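Local coordinates for protein sulfotransferase (Mycobacterium tuberculosis, PDB 2ZQ5) that probably transfers a sulfuryl group from the donor PAPS to an acceptor substrate, as a mycobacterial member of the sulfotransferase family, at residues D27-D32 with A71-Q76; W175-Q180 with R214-I219. All blocks are in the same frame, centred on the assembly; numbering follows the deposited sequence.

The two contacts adjoin one another, their centres about 12 Å apart, and helix 55-81 is what joins them. In contact 1 the loop 27-32 packs on residues 71-76 of that helix; in contact 2 segment 175-180 meets 214-219 nearer the middle of the chain, about 11 Å from its centre against about 20 Å for contact 1. Ser75 ties them together: its OG lies 2.6 Å from Asn215 OD1 and 2.8 Å from Gln180 NE2, both probable hydrogen bonds. Ala71 CB also packs 3.6 Å from Arg179 NH2. Both contacts belong to helical packing, contact 2 beside strand 227-231, which Leu216 and Ile219 touch, and contact 1 farther out.

Contact 1: residues D27-D32 with A71-Q76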
ATOM      1  N   ASP A  27     -12.267 -22.086   2.142  1.00 12.24           N
ATOM      2  CA  ASP A  27     -11.075 -22.846   1.785  1.00 13.03           C
ATOM      3  C   ASP A  27     -10.657 -22.772   0.318  1.00 12.05           C
ATOM      4  O   ASP A  27      -9.746 -23.482  -0.098  1.00 13.07           O
ATOM      5  CB  ASP A  27     -11.232 -24.316   2.190  1.00 15.42           C
ATOM      6  CG  ASP A  27     -12.491 -24.941   1.635  1.00 19.52           C
ATOM      7  OD1 ASP A  27     -12.814 -24.687   0.459  1.00 20.90           O
ATOM      8  OD2 ASP A  27     -13.153 -25.698   2.377  1.00 24.64           O
ATOM      9  N   ASP A  28     -11.320 -21.924  -0.465  1.00  9.96           N
ATOM     10  CA  ASP A  28     -10.953 -21.769  -1.870  1.00 10.75           C
ATOM     11  C   ASP A  28     -10.015 -20.571  -1.975  1.00 11.11           C
ATOM     12  O   ASP A  28     -10.451 -19.422  -1.978  1.00 10.11           O
ATOM     13  CB  ASP A  28     -12.188 -21.532  -2.744  1.00 12.04           C
ATOM     14  CG  ASP A  28     -11.844 -21.412  -4.221  1.00 13.94           C
ATOM     15  OD1 ASP A  28     -10.644 -21.440  -4.570  1.00 13.48           O
ATOM     16  OD2 ASP A  28     -12.774 -21.289  -5.042  1.00 16.21           O
ATOM     17  N   PHE A  29      -8.720 -20.853  -2.044  1.00 10.75           N
ATOM     18  CA  PHE A  29      -7.708 -19.808  -2.136  1.00 10.74           C
ATOM     19  C   PHE A  29      -7.471 -19.407  -3.585  1.00 12.57           C
ATOM     20  O   PHE A  29      -6.612 -18.575  -3.875  1.00 12.72           O
ATOM     21  CB  PHE A  29      -6.403 -20.301  -1.504  1.00 10.42           C
ATOM     22  CG  PHE A  29      -6.495 -20.521  -0.020  1.00  9.47           C
ATOM     23  CD1 PHE A  29      -6.208 -19.490   0.870  1.00 10.41           C
ATOM     24  CD2 PHE A  29      -6.898 -21.754   0.490  1.00 10.48           C
ATOM     25  CE1 PHE A  29      -6.319 -19.680   2.246  1.00  9.38           C
ATOM     26  CE2 PHE A  29      -7.014 -21.955   1.864  1.00  9.08           C
ATOM     27  CZ  PHE A  29      -6.724 -20.917   2.744  1.00 10.03           C
ATOM     28  N   GLY A  30      -8.246 -19.995  -4.492  1.00 12.24           N
ATOM     29  CA  GLY A  30      -8.098 -19.689  -5.903  1.00 13.88           C
ATOM     30  C   GLY A  30      -6.860 -20.347  -6.474  1.00 15.96           C
ATOM     31  O   GLY A  30      -6.161 -21.080  -5.775  1.00 18.11           O
ATOM     32  N   THR A  31      -6.590 -20.098  -7.750  1.00 18.01           N
ATOM     33  CA  THR A  31      -5.416 -20.669  -8.390  1.00 19.68           C
ATOM     34  C   THR A  31      -4.183 -19.915  -7.912  1.00 20.06           C
ATOM     35  O   THR A  31      -4.291 -18.871  -7.269  1.00 20.80           O
ATOM     36  CB  THR A  31      -5.493 -20.556  -9.921  1.00 21.45           C
ATOM     37  OG1 THR A  31      -5.467 -19.175 -10.298  1.00 23.70           O
ATOM     38  CG2 THR A  31      -6.772 -21.197 -10.438  1.00 23.66           C
ATOM     39  N   ASP A  32      -3.014 -20.449  -8.233  1.00 19.58           N
ATOM     40  CA  ASP A  32      -1.755 -19.837  -7.838  1.00 20.08           C
ATOM     41  C   ASP A  32      -1.156 -19.098  -9.035  1.00 19.67           C
ATOM     42  O   ASP A  32       0.057 -19.093  -9.238  1.00 20.68           O
ATOM     43  CB  ASP A  32      -0.808 -20.930  -7.323  1.00 21.19           C
ATOM     44  CG  ASP A  32       0.507 -20.382  -6.805  1.00 22.69           C
ATOM     45  OD1 ASP A  32       0.490 -19.374  -6.069  1.00 21.10           O
ATOM     46  OD2 ASP A  32       1.559 -20.976  -7.125  1.00 24.60           O
ATOM     47  N   ALA A  71      -7.937 -12.358   3.570  1.00  8.49           N
ATOM     48  CA  ALA A  71      -8.378 -11.375   2.583  1.00  7.28           C
ATOM     49  C   ALA A  71      -8.451 -12.042   1.211  1.00  7.45           C
ATOM     50  O   ALA A  71      -9.372 -11.786   0.428  1.00  6.78           O
ATOM     51  CB  ALA A  71      -7.405 -10.187   2.548  1.00  8.22           C
ATOM     52  N   ARG A  72      -7.469 -12.890   0.922  1.00  6.83           N
ATOM     53  CA  ARG A  72      -7.428 -13.609  -0.344  1.00  7.10           C
ATOM     54  C   ARG A  72      -8.698 -14.459  -0.465  1.00  6.85           C
ATOM     55  O   ARG A  72      -9.361 -14.462  -1.504  1.00  7.28           O
ATOM     56  CB  ARG A  72      -6.188 -14.508  -0.400  1.00  7.09           C
ATOM     57  CG  ARG A  72      -5.968 -15.149  -1.754  1.00  7.82           C
ATOM     58  CD  ARG A  72      -4.812 -16.149  -1.747  1.00  7.98           C
ATOM     59  NE  ARG A  72      -4.665 -16.742  -3.072  1.00  8.43           N
ATOM     60  CZ  ARG A  72      -4.023 -16.169  -4.087  1.00  8.38           C
ATOM     61  NH1 ARG A  72      -3.438 -14.988  -3.932  1.00  7.91           N
ATOM     62  NH2 ARG A  72      -4.010 -16.757  -5.274  1.00 11.40           N
ATOM     63  N   LEU A  73      -9.034 -15.171   0.607  1.00  6.89           N
ATOM     64  CA  LEU A  73     -10.230 -16.013   0.631  1.00  8.31           C
ATOM     65  C   LEU A  73     -11.500 -15.193   0.428  1.00  7.92           C
ATOM     66  O   LEU A  73     -12.404 -15.615  -0.293  1.00  7.65           O
ATOM     67  CB  LEU A  73     -10.329 -16.765   1.961  1.00  7.89           C
ATOM     68  CG  LEU A  73      -9.354 -17.920   2.200  1.00  7.06           C
ATOM     69  CD1 LEU A  73      -9.389 -18.320   3.668  1.00  7.79           C
ATOM     70  CD2 LEU A  73      -9.715 -19.100   1.302  1.00  8.31           C
ATOM     71  N   LEU A  74     -11.573 -14.029   1.070  1.00  6.35           N
ATOM     72  CA  LEU A  74     -12.747 -13.170   0.950  1.00  6.31           C
ATOM     73  C   LEU A  74     -12.935 -12.674  -0.479  1.00  6.77           C
ATOM     74  O   LEU A  74     -14.058 -12.633  -0.979  1.00  7.36           O
ATOM     75  CB  LEU A  74     -12.646 -11.975   1.906  1.00  7.46           C
ATOM     76  CG  LEU A  74     -12.721 -12.306   3.404  1.00  6.13           C
ATOM     77  CD1 LEU A  74     -12.428 -11.056   4.224  1.00  8.36           C
ATOM     78  CD2 LEU A  74     -14.098 -12.858   3.747  1.00  7.97           C
ATOM     79  N   SER A  75     -11.844 -12.298  -1.141  1.00  7.19           N
ATOM     80  CA  SER A  75     -11.938 -11.831  -2.523  1.00  6.39           C
ATOM     81  C   SER A  75     -12.379 -12.960  -3.451  1.00  7.46           C
ATOM     82  O   SER A  75     -13.230 -12.760  -4.317  1.00  7.43           O
ATOM     83  CB  SER A  75     -10.594 -11.270  -3.003  1.00  6.78           C
ATOM     84  OG  SER A  75     -10.390  -9.949  -2.532  1.00  5.72           O
ATOM     85  N   GLN A  76     -11.799 -14.143  -3.272  1.00  7.84           N
ATOM     86  CA  GLN A  76     -12.146 -15.292  -4.106  1.00  7.77           C
ATOM     87  C   GLN A  76     -13.642 -15.585  -3.998  1.00  8.42           C
ATOM     88  O   GLN A  76     -14.317 -15.823  -5.004  1.00  8.64           O
ATOM     89  CB  GLN A  76     -11.340 -16.520  -3.678  1.00  9.70           C
ATOM     90  CG  GLN A  76     -11.536 -17.737  -4.572  1.00 12.09           C
ATOM     91  CD  GLN A  76     -11.257 -17.433  -6.030  1.00 14.31           C
ATOM     92  OE1 GLN A  76     -10.209 -16.886  -6.372  1.00 11.80           O
ATOM     93  NE2 GLN A  76     -12.199 -17.786  -6.901  1.00 18.88           N
TER
HETATM   94  O   HOH W   1     -12.727 -18.354  -0.776  1.00 10.72           O
HETATM   95  O   HOH W   2      -8.109 -16.145  -4.974  1.00 10.37           O
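Asp27 meets helix 55-81 through its backbone, its carbonyl carbon C lying 3.9 Å from Leu73 CD2. Asp28 takes part with its backbone carbonyl and its carboxylate. The carbonyl O rests against Gln76 CG and shares water 1 with Leu73 O, each carbonyl accepting a hydrogen bond from that water. The carboxylate lies beside the aliphatic part of Gln76, Asp28 CG to Gln76 CG 3.7 Å, with the carboxylate and amide planes 29° apart. Asp28 CG lies anti to its own backbone N (chi1 -178°), which places OD1 where it accepts the N-H of Gly30 at 2.8 Å, an Asx turn; OD2 forms a salt bridge with Lys80. Phe29 supplies the apolar part. Leu73 CD2 stands 3.5 Å from the centroid of its ring and only 10° off the normal, a CH-pi contact over the face, while Leu73 CG approaches ring atom CE1. Phe29 O accepts from Arg72 NE at 2.8 Å, within the carbonyl plane, and also from water 2, which donates in turn to Gln76 OE1. At Gly30, which has positive phi and no side chain to stand between, the bend of the Gln76 chain at its second torsion brings OE1 to 3.5 Å from Gly30 CA. Thr31 O closes the series at the edge of the Arg72 guanidinium, 2.9 Å from NH2. The extended Arg72 side chain reaches two loop carbonyls, Phe29 O firmly and Thr31 O weakly, and its NH1 is held by Asp34 and by the carbonyl of Gln180. The loop connects helix 13-24 to helix 36-50: Ala20 and Val24 of the former touch Leu73, His17 meets the Phe29 ring edge-to-face, and Tyr36, at the start of the latter, makes a cation-pi contact with Arg72.

Contact 2: residues W175-Q180 with R214-I219; sequences WQLLRQ and RNLQLI
Leu177 overlaps the base of the Asn215 side chain, its CD2 lying 3.9 Å from Asn215 CB; the two chains lie alongside, running in opposite senses. The other methyl, CD1, reaches Leu216 CD2 at 4.0 Å, those two side chains set roughly perpendicular, and Leu177 CD2 also lies 4.3 Å from Ile219 CD1. A chi1 of -67° sets Leu177 CG anti to its carbonyl carbon, and from there both methyls reach helix 206-219. This apolar patch belongs to the helical layer beside the parallel beta strands of the sulfotransferase fold, whose core resembles that of P-loop kinases: Leu216 and Ile219 also touch Trp228 of strand 227-231. Polar groups flank the patch. Ser75 of helix 55-81 is a second partner of both amides, at Asn215 OD1 and Gln180 NE2. Asn215 ND2 donates a weak bond to Gln180 OE1 (3.3 Å), the amide planes standing nearly perpendicular at 86°. The same ND2 also donates to the oxygen of water 3, an ordinary hydrogen bond of 2.9 Å; the water in turn donates to Leu177 O. Gln180 OE1 accepts as well from Arg211 NE, one turn earlier on helix 206-219.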
ATOM      1  N   TRP A 175      -1.268  -1.792  -0.926  1.00  5.93           N
ATOM      2  CA  TRP A 175      -0.658  -2.977  -0.328  1.00  4.49           C
ATOM      3  C   TRP A 175      -1.723  -3.822   0.360  1.00  4.42           C
ATOM      4  O   TRP A 175      -1.549  -5.028   0.518  1.00  5.61           O
ATOM      5  CB  TRP A 175       0.460  -2.616   0.669  1.00  5.01           C
ATOM      6  CG  TRP A 175       0.011  -1.880   1.890  1.00  6.83           C
ATOM      7  CD1 TRP A 175       0.006  -0.527   2.077  1.00  7.37           C
ATOM      8  CD2 TRP A 175      -0.513  -2.455   3.093  1.00  8.13           C
ATOM      9  NE1 TRP A 175      -0.490  -0.223   3.323  1.00 10.24           N
ATOM     10  CE2 TRP A 175      -0.817  -1.386   3.967  1.00  9.39           C
ATOM     11  CE3 TRP A 175      -0.758  -3.768   3.517  1.00  9.14           C
ATOM     12  CZ2 TRP A 175      -1.353  -1.592   5.243  1.00  9.83           C
ATOM     13  CZ3 TRP A 175      -1.293  -3.971   4.789  1.00  9.89           C
ATOM     14  CH2 TRP A 175      -1.582  -2.885   5.634  1.00 10.47           C
ATOM     15  N   GLN A 176      -2.830  -3.193   0.755  1.00  6.10           N
ATOM     16  CA  GLN A 176      -3.908  -3.929   1.408  1.00  5.31           C
ATOM     17  C   GLN A 176      -4.519  -4.944   0.449  1.00  5.16           C
ATOM     18  O   GLN A 176      -5.122  -5.925   0.878  1.00  7.26           O
ATOM     19  CB  GLN A 176      -4.978  -2.966   1.926  1.00  7.31           C
ATOM     20  CG  GLN A 176      -4.584  -2.279   3.223  1.00 10.02           C
ATOM     21  CD  GLN A 176      -4.952  -3.089   4.455  1.00 10.81           C
ATOM     22  OE1 GLN A 176      -4.790  -4.311   4.490  1.00 13.45           O
ATOM     23  NE2 GLN A 176      -5.445  -2.406   5.480  1.00 13.43           N
ATOM     24  N   LEU A 177      -4.366  -4.698  -0.848  1.00  6.18           N
ATOM     25  CA  LEU A 177      -4.864  -5.628  -1.856  1.00  5.43           C
ATOM     26  C   LEU A 177      -3.737  -6.540  -2.326  1.00  5.73           C
ATOM     27  O   LEU A 177      -3.920  -7.750  -2.424  1.00  5.43           O
ATOM     28  CB  LEU A 177      -5.443  -4.885  -3.064  1.00  5.93           C
ATOM     29  CG  LEU A 177      -6.714  -4.064  -2.849  1.00  5.33           C
ATOM     30  CD1 LEU A 177      -7.070  -3.357  -4.140  1.00  6.84           C
ATOM     31  CD2 LEU A 177      -7.863  -4.972  -2.405  1.00  6.87           C
ATOM     32  N   LEU A 178      -2.571  -5.956  -2.602  1.00  5.98           N
ATOM     33  CA  LEU A 178      -1.424  -6.721  -3.085  1.00  6.06           C
ATOM     34  C   LEU A 178      -0.935  -7.778  -2.093  1.00  5.99           C
ATOM     35  O   LEU A 178      -0.318  -8.772  -2.492  1.00  6.14           O
ATOM     36  CB  LEU A 178      -0.284  -5.766  -3.457  1.00  6.33           C
ATOM     37  CG  LEU A 178      -0.595  -4.810  -4.615  1.00  6.01           C
ATOM     38  CD1 LEU A 178       0.434  -3.699  -4.649  1.00  7.61           C
ATOM     39  CD2 LEU A 178      -0.622  -5.566  -5.937  1.00  7.68           C
ATOM     40  N   ARG A 179      -1.208  -7.572  -0.808  1.00  5.34           N
ATOM     41  CA  ARG A 179      -0.794  -8.543   0.201  1.00  5.61           C
ATOM     42  C   ARG A 179      -1.451  -9.894  -0.077  1.00  5.71           C
ATOM     43  O   ARG A 179      -0.947 -10.929   0.346  1.00  6.04           O
ATOM     44  CB  ARG A 179      -1.174  -8.066   1.609  1.00  5.44           C
ATOM     45  CG  ARG A 179      -2.673  -7.932   1.821  1.00  5.79           C
ATOM     46  CD  ARG A 179      -3.057  -7.541   3.244  1.00  8.17           C
ATOM     47  NE  ARG A 179      -4.492  -7.270   3.303  1.00  9.17           N
ATOM     48  CZ  ARG A 179      -5.260  -7.434   4.375  1.00 10.39           C
ATOM     49  NH1 ARG A 179      -4.747  -7.880   5.515  1.00 11.72           N
ATOM     50  NH2 ARG A 179      -6.553  -7.148   4.300  1.00 11.22           N
ATOM     51  N   GLN A 180      -2.575  -9.883  -0.788  1.00  6.35           N
ATOM     52  CA  GLN A 180      -3.268 -11.130  -1.109  1.00  5.20           C
ATOM     53  C   GLN A 180      -2.364 -12.055  -1.925  1.00  5.38           C
ATOM     54  O   GLN A 180      -2.499 -13.281  -1.863  1.00  6.17           O
ATOM     55  CB  GLN A 180      -4.557 -10.850  -1.893  1.00  5.20           C
ATOM     56  CG  GLN A 180      -5.657 -10.192  -1.078  1.00  5.18           C
ATOM     57  CD  GLN A 180      -6.979 -10.133  -1.825  1.00  5.54           C
ATOM     58  OE1 GLN A 180      -7.178 -10.838  -2.816  1.00  6.40           O
ATOM     59  NE2 GLN A 180      -7.895  -9.301  -1.343  1.00  5.19           N
ATOM     60  N   ARG A 214      -8.765  -7.039 -10.608  1.00  6.42           N
ATOM     61  CA  ARG A 214      -9.969  -7.831 -10.372  1.00  6.36           C
ATOM     62  C   ARG A 214     -10.635  -7.354  -9.085  1.00  6.37           C
ATOM     63  O   ARG A 214     -11.861  -7.341  -8.979  1.00  7.10           O
ATOM     64  CB  ARG A 214      -9.633  -9.321 -10.257  1.00  8.45           C
ATOM     65  CG  ARG A 214      -9.180  -9.976 -11.552  1.00 16.18           C
ATOM     66  CD  ARG A 214      -9.126 -11.489 -11.384  1.00 21.04           C
ATOM     67  NE  ARG A 214     -10.422 -12.020 -10.967  1.00 25.73           N
ATOM     68  CZ  ARG A 214     -10.651 -13.294 -10.663  1.00 28.58           C
ATOM     69  NH1 ARG A 214      -9.669 -14.184 -10.727  1.00 30.39           N
ATOM     70  NH2 ARG A 214     -11.865 -13.680 -10.296  1.00 29.50           N
ATOM     71  N   ASN A 215      -9.828  -6.966  -8.101  1.00  6.46           N
ATOM     72  CA  ASN A 215     -10.387  -6.472  -6.854  1.00  6.59           C
ATOM     73  C   ASN A 215     -11.011  -5.087  -7.029  1.00  6.97           C
ATOM     74  O   ASN A 215     -12.014  -4.778  -6.387  1.00  6.89           O
ATOM     75  CB  ASN A 215      -9.328  -6.471  -5.748  1.00  6.40           C
ATOM     76  CG  ASN A 215      -9.315  -7.776  -4.974  1.00  7.87           C
ATOM     77  OD1 ASN A 215     -10.363  -8.241  -4.518  1.00  8.20           O
ATOM     78  ND2 ASN A 215      -8.138  -8.374  -4.819  1.00  7.87           N
ATOM     79  N   LEU A 216     -10.436  -4.251  -7.893  1.00  6.52           N
ATOM     80  CA  LEU A 216     -11.027  -2.936  -8.134  1.00  6.21           C
ATOM     81  C   LEU A 216     -12.368  -3.121  -8.848  1.00  7.26           C
ATOM     82  O   LEU A 216     -13.327  -2.403  -8.572  1.00  7.58           O
ATOM     83  CB  LEU A 216     -10.106  -2.055  -8.989  1.00  7.54           C
ATOM     84  CG  LEU A 216      -8.756  -1.650  -8.391  1.00  6.50           C
ATOM     85  CD1 LEU A 216      -8.179  -0.503  -9.214  1.00  7.70           C
ATOM     86  CD2 LEU A 216      -8.918  -1.209  -6.943  1.00  8.28           C
ATOM     87  N   GLN A 217     -12.427  -4.080  -9.771  1.00  6.48           N
ATOM     88  CA  GLN A 217     -13.663  -4.368 -10.500  1.00  7.13           C
ATOM     89  C   GLN A 217     -14.759  -4.790  -9.528  1.00  7.91           C
ATOM     90  O   GLN A 217     -15.914  -4.384  -9.662  1.00  6.90           O
ATOM     91  CB  GLN A 217     -13.452  -5.501 -11.507  1.00  8.26           C
ATOM     92  CG  GLN A 217     -12.615  -5.150 -12.721  1.00  7.77           C
ATOM     93  CD  GLN A 217     -12.441  -6.343 -13.641  1.00 10.26           C
ATOM     94  OE1 GLN A 217     -11.951  -7.394 -13.226  1.00 10.51           O
ATOM     95  NE2 GLN A 217     -12.846  -6.189 -14.896  1.00 10.62           N
ATOM     96  N   LEU A 218     -14.390  -5.624  -8.561  1.00  6.45           N
ATOM     97  CA  LEU A 218     -15.325  -6.119  -7.558  1.00  7.32           C
ATOM     98  C   LEU A 218     -15.795  -5.014  -6.619  1.00  6.07           C
ATOM     99  O   LEU A 218     -16.994  -4.780  -6.465  1.00  7.59           O
ATOM    100  CB  LEU A 218     -14.661  -7.226  -6.740  1.00  7.48           C
ATOM    101  CG  LEU A 218     -15.383  -7.651  -5.458  1.00  9.41           C
ATOM    102  CD1 LEU A 218     -16.646  -8.435  -5.808  1.00 12.06           C
ATOM    103  CD2 LEU A 218     -14.437  -8.486  -4.606  1.00 11.84           C
ATOM    104  N   ILE A 219     -14.844  -4.332  -5.990  1.00  5.55           N
ATOM    105  CA  ILE A 219     -15.177  -3.269  -5.055  1.00  6.61           C
ATOM    106  C   ILE A 219     -15.907  -2.117  -5.739  1.00  7.47           C
ATOM    107  O   ILE A 219     -16.787  -1.497  -5.141  1.00  7.87           O
ATOM    108  CB  ILE A 219     -13.899  -2.757  -4.343  1.00  5.41           C
ATOM    109  CG1 ILE A 219     -13.287  -3.900  -3.530  1.00  7.45           C
ATOM    110  CG2 ILE A 219     -14.229  -1.557  -3.449  1.00  8.51           C
ATOM    111  CD1 ILE A 219     -11.908  -3.597  -2.975  1.00  8.23           C
TER
HETATM  112  O   HOH W   3      -5.200  -8.181  -4.894  1.00  8.42           O